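Local coordinates for UDP-4-amino-4,6-dideoxy-N-acetyl-beta-L-altrosamine transaminase (Helicobacter pylori, PDB 2FNU), which transfers an amino group from glutamate to a UDP-linked 4-keto sugar, the second step in making the flagellin-modifying sugar pseudaminic acid, at residues T259-F270 and V358-F369. Residues are numbered along the deposited sequence; the frame is centred on the assembly and turned at random.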
loop_
_atom_site.group_PDB
_atom_site.type_symbol
_atom_site.label_atom_id
_atom_site.label_comp_id
_atom_site.label_asym_id
_atom_site.label_seq_id
_atom_site.Cartn_x
_atom_site.Cartn_y
_atom_site.Cartn_z
ATOM N N THR B 259 -21.824 -8.177 -28.376
ATOM C CA THR B 259 -21.705 -7.479 -29.664
ATOM C C THR B 259 -20.468 -7.954 -30.418
ATOM O O THR B 259 -20.543 -8.277 -31.603
ATOM C CB THR B 259 -21.691 -5.961 -29.459
ATOM O OG1 THR B 259 -22.964 -5.583 -28.936
ATOM C CG2 THR B 259 -21.459 -5.218 -30.773
ATOM N N TYR B 260 -19.322 -8.015 -29.743
ATOM C CA TYR B 260 -18.169 -8.624 -30.386
ATOM C C TYR B 260 -18.480 -10.041 -30.887
ATOM O O TYR B 260 -18.104 -10.405 -32.002
ATOM C CB TYR B 260 -17.031 -8.744 -29.383
ATOM C CG TYR B 260 -16.196 -7.511 -29.101
ATOM C CD1 TYR B 260 -15.538 -6.826 -30.125
ATOM C CD2 TYR B 260 -15.978 -7.087 -27.786
ATOM C CE1 TYR B 260 -14.711 -5.734 -29.854
ATOM C CE2 TYR B 260 -15.163 -5.978 -27.509
ATOM C CZ TYR B 260 -14.524 -5.318 -28.552
ATOM O OH TYR B 260 -13.688 -4.252 -28.288
ATOM N N ASP B 261 -19.127 -10.853 -30.042
ATOM C CA ASP B 261 -19.454 -12.240 -30.416
ATOM C C ASP B 261 -20.244 -12.253 -31.729
ATOM O O ASP B 261 -19.944 -13.055 -32.629
ATOM C CB ASP B 261 -20.284 -12.928 -29.341
ATOM C CG ASP B 261 -19.496 -13.254 -28.077
ATOM O OD1 ASP B 261 -18.258 -13.061 -28.005
ATOM O OD2 ASP B 261 -20.160 -13.733 -27.133
ATOM N N ARG B 262 -21.238 -11.367 -31.838
ATOM C CA ARG B 262 -22.080 -11.371 -33.047
ATOM C C ARG B 262 -21.238 -11.072 -34.278
ATOM O O ARG B 262 -21.357 -11.754 -35.313
ATOM C CB ARG B 262 -23.220 -10.359 -32.950
ATOM C CG ARG B 262 -24.298 -10.723 -31.954
ATOM C CD ARG B 262 -25.517 -9.830 -32.162
ATOM N NE ARG B 262 -25.216 -8.396 -32.063
ATOM C CZ ARG B 262 -25.109 -7.726 -30.918
ATOM N NH1 ARG B 262 -25.260 -8.360 -29.749
ATOM N NH2 ARG B 262 -24.854 -6.412 -30.942
ATOM N N ILE B 263 -20.387 -10.050 -34.182
ATOM C CA ILE B 263 -19.624 -9.613 -35.344
ATOM C C ILE B 263 -18.511 -10.601 -35.691
ATOM O O ILE B 263 -18.196 -10.790 -36.875
ATOM C CB ILE B 263 -19.066 -8.179 -35.106
ATOM C CG1 ILE B 263 -20.252 -7.201 -34.975
ATOM C CG2 ILE B 263 -18.112 -7.740 -36.219
ATOM C CD1 ILE B 263 -19.905 -5.824 -34.427
ATOM N N PHE B 264 -17.938 -11.245 -34.667
ATOM C CA PHE B 264 -16.858 -12.201 -34.855
ATOM C C PHE B 264 -17.306 -13.633 -35.147
ATOM O O PHE B 264 -16.461 -14.493 -35.401
ATOM C CB PHE B 264 -15.971 -12.236 -33.590
ATOM C CG PHE B 264 -15.221 -10.959 -33.331
ATOM C CD1 PHE B 264 -14.897 -10.087 -34.367
ATOM C CD2 PHE B 264 -14.802 -10.643 -32.038
ATOM C CE1 PHE B 264 -14.180 -8.906 -34.127
ATOM C CE2 PHE B 264 -14.078 -9.468 -31.780
ATOM C CZ PHE B 264 -13.763 -8.607 -32.823
ATOM N N LYS B 265 -18.612 -13.909 -35.077
ATOM C CA LYS B 265 -19.108 -15.279 -35.283
ATOM C C LYS B 265 -18.606 -15.823 -36.626
ATOM O O LYS B 265 -18.731 -15.152 -37.652
ATOM C CB LYS B 265 -20.638 -15.310 -35.213
ATOM C CG LYS B 265 -21.267 -16.652 -35.564
ATOM C CD LYS B 265 -21.481 -17.514 -34.348
ATOM C CE LYS B 265 -22.365 -18.702 -34.691
ATOM N NZ LYS B 265 -22.809 -19.415 -33.465
ATOM N N ASP B 266 -18.004 -17.016 -36.579
ATOM C CA ASP B 266 -17.468 -17.732 -37.763
ATOM C C ASP B 266 -16.366 -16.998 -38.519
ATOM O O ASP B 266 -16.082 -17.313 -39.686
ATOM C CB ASP B 266 -18.582 -18.147 -38.741
ATOM C CG ASP B 266 -19.599 -19.069 -38.114
ATOM O OD1 ASP B 266 -20.784 -18.954 -38.478
ATOM O OD2 ASP B 266 -19.224 -19.893 -37.253
ATOM N N ASN B 267 -15.723 -16.024 -37.877
ATOM C CA ASN B 267 -14.606 -15.357 -38.536
ATOM C C ASN B 267 -13.452 -16.363 -38.726
ATOM O O ASN B 267 -13.286 -17.296 -37.928
ATOM C CB ASN B 267 -14.164 -14.115 -37.753
ATOM C CG ASN B 267 -13.174 -14.442 -36.668
ATOM O OD1 ASN B 267 -11.978 -14.538 -36.927
ATOM N ND2 ASN B 267 -13.660 -14.641 -35.454
ATOM N N PRO B 268 -12.674 -16.197 -39.805
ATOM C CA PRO B 268 -11.585 -17.114 -40.144
ATOM C C PRO B 268 -10.241 -16.908 -39.405
ATOM O O PRO B 268 -9.311 -17.704 -39.599
ATOM C CB PRO B 268 -11.394 -16.856 -41.642
ATOM C CG PRO B 268 -11.734 -15.428 -41.810
ATOM C CD PRO B 268 -12.837 -15.132 -40.813
ATOM N N TYR B 269 -10.148 -15.894 -38.542
ATOM C CA TYR B 269 -8.839 -15.445 -38.028
ATOM C C TYR B 269 -8.541 -15.815 -36.577
ATOM O O TYR B 269 -7.378 -16.048 -36.224
ATOM C CB TYR B 269 -8.719 -13.932 -38.133
ATOM C CG TYR B 269 -9.111 -13.362 -39.480
ATOM C CD1 TYR B 269 -8.363 -13.636 -40.628
ATOM C CD2 TYR B 269 -10.229 -12.555 -39.596
ATOM C CE1 TYR B 269 -8.728 -13.100 -41.868
ATOM C CE2 TYR B 269 -10.601 -12.015 -40.819
ATOM C CZ TYR B 269 -9.844 -12.288 -41.946
ATOM O OH TYR B 269 -10.217 -11.743 -43.157
ATOM N N PHE B 270 -9.571 -15.836 -35.733
ATOM C CA PHE B 270 -9.353 -16.046 -34.298
ATOM C C PHE B 270 -10.608 -16.570 -33.639
ATOM O O PHE B 270 -11.698 -16.472 -34.217
ATOM C CB PHE B 270 -8.915 -14.741 -33.603
ATOM C CG PHE B 270 -9.826 -13.571 -33.872
ATOM C CD1 PHE B 270 -11.050 -13.443 -33.205
ATOM C CD2 PHE B 270 -9.464 -12.607 -34.807
ATOM C CE1 PHE B 270 -11.896 -12.370 -33.475
ATOM C CE2 PHE B 270 -10.312 -11.529 -35.102
ATOM C CZ PHE B 270 -11.525 -11.407 -34.423
ATOM N N VAL B 358 -18.124 -0.491 -29.935
ATOM C CA VAL B 358 -17.804 -1.912 -30.085
ATOM C C VAL B 358 -17.941 -2.361 -31.546
ATOM O O VAL B 358 -17.106 -3.109 -32.061
ATOM C CB VAL B 358 -18.657 -2.810 -29.162
ATOM C CG1 VAL B 358 -18.278 -4.303 -29.325
ATOM C CG2 VAL B 358 -18.452 -2.406 -27.719
ATOM N N GLN B 359 -19.006 -1.909 -32.210
ATOM C CA GLN B 359 -19.181 -2.259 -33.623
ATOM C C GLN B 359 -18.015 -1.741 -34.446
ATOM O O GLN B 359 -17.522 -2.440 -35.324
ATOM C CB GLN B 359 -20.492 -1.682 -34.153
ATOM C CG GLN B 359 -21.700 -2.346 -33.498
ATOM C CD GLN B 359 -22.984 -1.527 -33.604
ATOM O OE1 GLN B 359 -22.952 -0.296 -33.761
ATOM N NE2 GLN B 359 -24.128 -2.208 -33.506
ATOM N N ASN B 360 -17.550 -0.523 -34.152
ATOM C CA ASN B 360 -16.420 0.024 -34.891
ATOM C C ASN B 360 -15.115 -0.701 -34.625
ATOM O O ASN B 360 -14.361 -1.014 -35.547
ATOM C CB ASN B 360 -16.278 1.526 -34.678
ATOM C CG ASN B 360 -17.145 2.310 -35.653
ATOM O OD1 ASN B 360 -16.656 2.803 -36.678
ATOM N ND2 ASN B 360 -18.452 2.357 -35.377
ATOM N N ILE B 361 -14.856 -0.986 -33.356
ATOM C CA ILE B 361 -13.644 -1.724 -33.014
ATOM C C ILE B 361 -13.657 -3.111 -33.656
ATOM O O ILE B 361 -12.668 -3.554 -34.237
ATOM C CB ILE B 361 -13.493 -1.849 -31.480
ATOM C CG1 ILE B 361 -13.235 -0.471 -30.863
ATOM C CG2 ILE B 361 -12.364 -2.826 -31.105
ATOM C CD1 ILE B 361 -13.568 -0.382 -29.390
ATOM N N ALA B 362 -14.778 -3.816 -33.522
ATOM C CA ALA B 362 -14.867 -5.181 -34.018
ATOM C C ALA B 362 -14.634 -5.250 -35.530
ATOM O O ALA B 362 -13.874 -6.085 -36.007
ATOM C CB ALA B 362 -16.221 -5.775 -33.647
ATOM N N HIS B 363 -15.268 -4.344 -36.275
ATOM C CA HIS B 363 -15.068 -4.326 -37.707
ATOM C C HIS B 363 -13.605 -3.963 -38.068
ATOM O O HIS B 363 -13.033 -4.559 -38.985
ATOM C CB HIS B 363 -16.131 -3.450 -38.386
ATOM C CG HIS B 363 -17.473 -4.118 -38.495
ATOM N ND1 HIS B 363 -17.736 -5.095 -39.435
ATOM C CD2 HIS B 363 -18.625 -3.951 -37.794
ATOM C CE1 HIS B 363 -18.987 -5.502 -39.308
ATOM N NE2 HIS B 363 -19.551 -4.820 -38.325
ATOM N N SER B 364 -12.996 -3.056 -37.308
ATOM C CA SER B 364 -11.572 -2.709 -37.478
ATOM C C SER B 364 -10.621 -3.869 -37.173
ATOM O O SER B 364 -9.624 -4.052 -37.874
ATOM C CB SER B 364 -11.207 -1.502 -36.621
ATOM O OG SER B 364 -11.902 -0.342 -37.059
ATOM N N VAL B 365 -10.923 -4.649 -36.132
ATOM C CA VAL B 365 -10.123 -5.847 -35.809
ATOM C C VAL B 365 -10.149 -6.800 -36.990
ATOM O O VAL B 365 -9.109 -7.309 -37.399
ATOM C CB VAL B 365 -10.635 -6.556 -34.521
ATOM C CG1 VAL B 365 -10.003 -7.930 -34.315
ATOM C CG2 VAL B 365 -10.362 -5.683 -33.318
ATOM N N LEU B 366 -11.339 -7.035 -37.550
ATOM C CA LEU B 366 -11.441 -7.930 -38.699
ATOM C C LEU B 366 -10.623 -7.411 -39.879
ATOM O O LEU B 366 -9.918 -8.198 -40.525
ATOM C CB LEU B 366 -12.904 -8.181 -39.107
ATOM C CG LEU B 366 -13.709 -8.972 -38.074
ATOM C CD1 LEU B 366 -15.186 -8.969 -38.494
ATOM C CD2 LEU B 366 -13.192 -10.397 -37.896
ATOM N N LYS B 367 -10.705 -6.106 -40.135
ATOM C CA LYS B 367 -9.967 -5.500 -41.252
ATOM C C LYS B 367 -8.473 -5.658 -41.055
ATOM O O LYS B 367 -7.749 -5.883 -42.010
ATOM C CB LYS B 367 -10.315 -4.022 -41.431
ATOM C CG LYS B 367 -11.737 -3.777 -41.939
ATOM C CD LYS B 367 -12.021 -4.506 -43.251
ATOM C CE LYS B 367 -13.455 -4.284 -43.710
ATOM N NZ LYS B 367 -13.910 -5.341 -44.659
ATOM N N THR B 368 -8.025 -5.538 -39.808
ATOM C CA THR B 368 -6.617 -5.673 -39.483
ATOM C C THR B 368 -6.130 -7.077 -39.837
ATOM O O THR B 368 -5.119 -7.249 -40.538
ATOM C CB THR B 368 -6.381 -5.386 -37.986
ATOM O OG1 THR B 368 -6.762 -4.037 -37.703
ATOM C CG2 THR B 368 -4.912 -5.602 -37.622
ATOM N N PHE B 369 -6.839 -8.093 -39.357
ATOM C CA PHE B 369 -6.461 -9.470 -39.647
ATOM C C PHE B 369 -6.499 -9.773 -41.136
ATOM O O PHE B 369 -5.609 -10.440 -41.661
ATOM C CB PHE B 369 -7.319 -10.450 -38.852
ATOM C CG PHE B 369 -6.797 -10.684 -37.467
ATOM C CD1 PHE B 369 -7.214 -9.881 -36.408
ATOM C CD2 PHE B 369 -5.835 -11.666 -37.235
ATOM C CE1 PHE B 369 -6.694 -10.076 -35.119
ATOM C CE2 PHE B 369 -5.317 -11.880 -35.950
ATOM C CZ PHE B 369 -5.749 -11.084 -34.889
#
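Ile263 is the knob here: its side chain drops into the hole made by Gln359, Ala362, His363 and Leu366 on helix 355-370. The CG2 branch, anti to the backbone N, lies over the centre of the His363 ring, 3.9 Å from its centroid, while CD1 reaches down to CA of Gln359. Ala362 CB is the low floor under Ile263 CG2 and beside Tyr260 CD1; the axes of 259-264 and 358-369 pass 9.4 Å apart at -36°. On one flank the bump comes from the other helix: Val358 CG1 sits squarely over the Tyr260 ring, 3.6 Å from its centroid, and Ile361 CG2 fills in at the ring edge. The phenol OH runs on to a hydrogen bond with Pro348 O.

Past the helix end, the chain folds back through a type II turn from Phe264 to Asn267, and Leu366 fills the bend, its CD2 3.8 Å from Asn267 CB and touching Phe264 and Phe270. The Asn267 amide holds that hollow's shape: ND2 donates to Phe264 O at 2.8 Å and also to Phe270 O, while OD1 accepts from Tyr269 N, an Asx turn, and from Phe270 N, extending it to an Asx motif. Farther along, Phe369 CB presses on one face of the Tyr269 ring, 3.5 Å from CG, with Pro268 CG over the opposite face. The Phe369 ring meets Phe270 obliquely, planes at 58°.

Both helices pack against strand 344-347, probably in the small C-terminal domain of a fold type I PLP-dependent aminotransferase. The contact is largely apolar, though Ala362 O meets the Phe264 ring edge; without polar bonds between the segments, shape and hydrophobic burial probably hold them together.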